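Local coordinates for protein GH61E (Thielavia terrestris, PDB 3EJA), which is a copper-dependent lytic polysaccharide monooxygenase of family AA9 that oxidatively cleaves glycosidic bonds in polysaccharides, crystalline ones included, and is seen here with magnesium at its metal site, at residues A[5-10]-A[56-61]. Sequence-based numbering, arbitrary orientation.
Sequences PRVNDG and STVTYW
Trp61 and Arg6 lie side by side on one face of two adjacent antiparallel strands, and the indole is gripped from several directions. Trp61 CB packs under the guanidinium, 3.9 Å from Arg6 NH2. With CG anti to the carbonyl carbon (chi1 -67°), the ring swings beside its own backbone N; CG meets Arg6 NH1 at 3.6 Å, and CD1 passes near Arg6 O. NE1 then donates to Asn8 O, a 2.9 Å bond in the carbonyl plane, on a lone pair, but bent, with the oxygen also 26° out of the ring plane. Over one face of the five-membered ring the guanidinium lies stacked, its plane turned by 27°, in a cation-pi contact; Thr59 CG2 approaches the opposite face, offset toward the rim near NE1. With an alanine at Trp61, the Arg6 guanidinium would probably lose its aromatic platform and Asn8 O the indole N-H. Beyond this pair, Asn8 grips Thr59 twice: its backbone N donates to Thr59 O, and its side-chain OD1 accepts from Thr59 N at 2.8 Å, nearly in line with the carbonyl, while a water links ND2 to Thr57 O. Asn8 is the second residue of a type II' turn from Val7 to Gly10. On the buried side, Val7 CG1 sits 3.6 Å from the Tyr60 ring centroid, almost straight above it, in a CH-pi contact, while Tyr60 OH is hydrogen-bonded to Ser155 OG. Strand 57-63 is central in a three-stranded antiparallel sheet of the AA9 beta sandwich, between 3-7 and 118-122, with Tyr60 and Val58 packed on strand 130-140.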
ATOM      1  N   PRO A   5      -9.738   3.989  -4.385  1.00 12.47           N
ATOM      2  CA  PRO A   5     -11.045   3.307  -4.423  1.00 12.71           C
ATOM      3  C   PRO A   5     -11.209   2.136  -5.414  1.00 13.15           C
ATOM      4  O   PRO A   5     -12.155   1.355  -5.271  1.00 13.21           O
ATOM      5  CB  PRO A   5     -12.002   4.439  -4.801  1.00 12.81           C
ATOM      6  CG  PRO A   5     -11.175   5.334  -5.715  1.00 12.32           C
ATOM      7  CD  PRO A   5      -9.726   5.203  -5.230  1.00 12.46           C
ATOM      8  N   ARG A   6     -10.317   2.022  -6.399  1.00 13.44           N
ATOM      9  CA  ARG A   6     -10.538   1.119  -7.538  1.00 14.29           C
ATOM     10  C   ARG A   6      -9.281   0.430  -8.046  1.00 13.91           C
ATOM     11  O   ARG A   6      -8.176   0.990  -7.988  1.00 13.66           O
ATOM     12  CB  ARG A   6     -11.119   1.901  -8.732  1.00 13.55           C
ATOM     13  CG  ARG A   6     -12.479   2.528  -8.535  1.00 15.83           C
ATOM     14  CD  ARG A   6     -12.897   3.381  -9.742  1.00 15.55           C
ATOM     15  NE  ARG A   6     -12.209   4.671  -9.785  1.00 20.15           N
ATOM     16  CZ  ARG A   6     -11.409   5.080 -10.768  1.00 21.18           C
ATOM     17  NH1 ARG A   6     -11.182   4.315 -11.830  1.00 21.75           N
ATOM     18  NH2 ARG A   6     -10.829   6.273 -10.689  1.00 22.91           N
ATOM     19  N   VAL A   7      -9.470  -0.768  -8.592  1.00 13.81           N
ATOM     20  CA  VAL A   7      -8.418  -1.469  -9.329  1.00 14.23           C
ATOM     21  C   VAL A   7      -8.906  -1.784 -10.742  1.00 14.88           C
ATOM     22  O   VAL A   7     -10.109  -2.014 -10.951  1.00 14.37           O
ATOM     23  CB  VAL A   7      -7.929  -2.763  -8.616  1.00 14.16           C
ATOM     24  CG1 VAL A   7      -6.995  -2.411  -7.457  1.00 13.62           C
ATOM     25  CG2 VAL A   7      -9.109  -3.628  -8.147  1.00 13.85           C
ATOM     26  N   ASN A   8      -7.974  -1.778 -11.693  1.00 15.34           N
ATOM     27  CA  ASN A   8      -8.282  -1.977 -13.120  1.00 16.15           C
ATOM     28  C   ASN A   8      -9.537  -1.226 -13.586  1.00 16.66           C
ATOM     29  O   ASN A   8      -9.631  -0.005 -13.418  1.00 16.63           O
ATOM     30  CB  ASN A   8      -8.348  -3.474 -13.467  1.00 15.74           C
ATOM     31  CG  ASN A   8      -6.984  -4.135 -13.436  1.00 15.42           C
ATOM     32  OD1 ASN A   8      -6.010  -3.540 -12.979  1.00 15.69           O
ATOM     33  ND2 ASN A   8      -6.907  -5.368 -13.917  1.00 14.22           N
ATOM     34  N   ASP A   9     -10.506  -1.955 -14.144  1.00 17.20           N
ATOM     35  CA  ASP A   9     -11.726  -1.348 -14.704  1.00 17.58           C
ATOM     36  C   ASP A   9     -12.926  -1.392 -13.740  1.00 17.56           C
ATOM     37  O   ASP A   9     -14.069  -1.096 -14.128  1.00 17.33           O
ATOM     38  CB  ASP A   9     -12.105  -2.073 -16.000  0.50 17.71           C
ATOM     39  CG  ASP A   9     -12.432  -3.549 -15.774  0.50 18.13           C
ATOM     40  OD1 ASP A   9     -11.832  -4.183 -14.869  0.50 18.01           O
ATOM     41  OD2 ASP A   9     -13.291  -4.075 -16.510  0.50 19.16           O
ATOM     42  N   GLY A  10     -12.670  -1.758 -12.487  1.00 16.92           N
ATOM     43  CA  GLY A  10     -13.730  -1.896 -11.493  1.00 16.43           C
ATOM     44  C   GLY A  10     -14.244  -0.570 -10.958  1.00 16.29           C
ATOM     45  O   GLY A  10     -13.604   0.471 -11.123  1.00 16.27           O
ATOM     46  N   SER A  56       1.553 -10.262 -14.286  1.00 22.15           N
ATOM     47  CA  SER A  56       0.768  -9.194 -14.898  1.00 21.86           C
ATOM     48  C   SER A  56       0.841  -7.909 -14.070  1.00 21.49           C
ATOM     49  O   SER A  56       1.414  -7.890 -12.976  1.00 21.37           O
ATOM     50  CB  SER A  56      -0.692  -9.628 -15.095  1.00 21.83           C
ATOM     51  OG  SER A  56      -1.384  -9.640 -13.859  1.00 22.50           O
ATOM     52  N   THR A  57       0.267  -6.837 -14.609  1.00 20.59           N
ATOM     53  CA  THR A  57       0.202  -5.555 -13.924  1.00 19.85           C
ATOM     54  C   THR A  57      -1.229  -5.268 -13.488  1.00 18.81           C
ATOM     55  O   THR A  57      -2.160  -5.396 -14.277  1.00 18.85           O
ATOM     56  CB  THR A  57       0.714  -4.417 -14.837  1.00 20.11           C
ATOM     57  OG1 THR A  57       2.087  -4.654 -15.166  1.00 20.73           O
ATOM     58  CG2 THR A  57       0.586  -3.060 -14.156  1.00 20.28           C
ATOM     59  N   VAL A  58      -1.404  -4.903 -12.221  1.00 17.38           N
ATOM     60  CA  VAL A  58      -2.692  -4.422 -11.745  1.00 16.46           C
ATOM     61  C   VAL A  58      -2.625  -2.894 -11.658  1.00 16.03           C
ATOM     62  O   VAL A  58      -1.647  -2.341 -11.162  1.00 15.77           O
ATOM     63  CB  VAL A  58      -3.072  -5.040 -10.369  1.00 16.28           C
ATOM     64  CG1 VAL A  58      -4.257  -4.301  -9.747  1.00 15.48           C
ATOM     65  CG2 VAL A  58      -3.379  -6.535 -10.514  1.00 16.18           C
ATOM     66  N   THR A  59      -3.654  -2.221 -12.166  1.00 15.18           N
ATOM     67  CA  THR A  59      -3.733  -0.768 -12.050  1.00 14.71           C
ATOM     68  C   THR A  59      -4.482  -0.410 -10.774  1.00 14.14           C
ATOM     69  O   THR A  59      -5.639  -0.812 -10.592  1.00 13.99           O
ATOM     70  CB  THR A  59      -4.419  -0.137 -13.292  1.00 14.55           C
ATOM     71  OG1 THR A  59      -3.611  -0.394 -14.450  1.00 14.82           O
ATOM     72  CG2 THR A  59      -4.582   1.365 -13.121  1.00 15.33           C
ATOM     73  N   TYR A  60      -3.818   0.317  -9.876  1.00 13.51           N
ATOM     74  CA  TYR A  60      -4.480   0.820  -8.674  1.00 13.14           C
ATOM     75  C   TYR A  60      -4.731   2.308  -8.861  1.00 13.37           C
ATOM     76  O   TYR A  60      -3.817   3.063  -9.234  1.00 13.09           O
ATOM     77  CB  TYR A  60      -3.638   0.555  -7.416  1.00 12.72           C
ATOM     78  CG  TYR A  60      -4.425   0.037  -6.206  1.00 12.46           C
ATOM     79  CD1 TYR A  60      -5.515   0.739  -5.695  1.00 10.89           C
ATOM     80  CD2 TYR A  60      -4.050  -1.151  -5.569  1.00 12.01           C
ATOM     81  CE1 TYR A  60      -6.228   0.268  -4.581  1.00 11.50           C
ATOM     82  CE2 TYR A  60      -4.759  -1.640  -4.454  1.00 11.93           C
ATOM     83  CZ  TYR A  60      -5.834  -0.918  -3.962  1.00 11.79           C
ATOM     84  OH  TYR A  60      -6.518  -1.388  -2.863  1.00 12.31           O
ATOM     85  N   TRP A  61      -5.973   2.724  -8.629  1.00 13.71           N
ATOM     86  CA  TRP A  61      -6.384   4.105  -8.878  1.00 14.26           C
ATOM     87  C   TRP A  61      -6.474   4.887  -7.580  1.00 14.43           C
ATOM     88  O   TRP A  61      -7.003   4.388  -6.587  1.00 14.12           O
ATOM     89  CB  TRP A  61      -7.742   4.156  -9.594  1.00 15.07           C
ATOM     90  CG  TRP A  61      -7.724   3.618 -10.989  1.00 15.86           C
ATOM     91  CD1 TRP A  61      -7.979   2.332 -11.379  1.00 16.82           C
ATOM     92  CD2 TRP A  61      -7.442   4.354 -12.192  1.00 16.58           C
ATOM     93  NE1 TRP A  61      -7.877   2.220 -12.746  1.00 16.71           N
ATOM     94  CE2 TRP A  61      -7.549   3.444 -13.271  1.00 16.74           C
ATOM     95  CE3 TRP A  61      -7.119   5.695 -12.461  1.00 17.03           C
ATOM     96  CZ2 TRP A  61      -7.328   3.827 -14.606  1.00 17.06           C
ATOM     97  CZ3 TRP A  61      -6.906   6.078 -13.793  1.00 16.81           C
ATOM     98  CH2 TRP A  61      -7.005   5.144 -14.842  1.00 16.76           C
TER
HETATM   99  O   HOH W   1      -4.352  -6.964 -14.140  1.00 14.92           O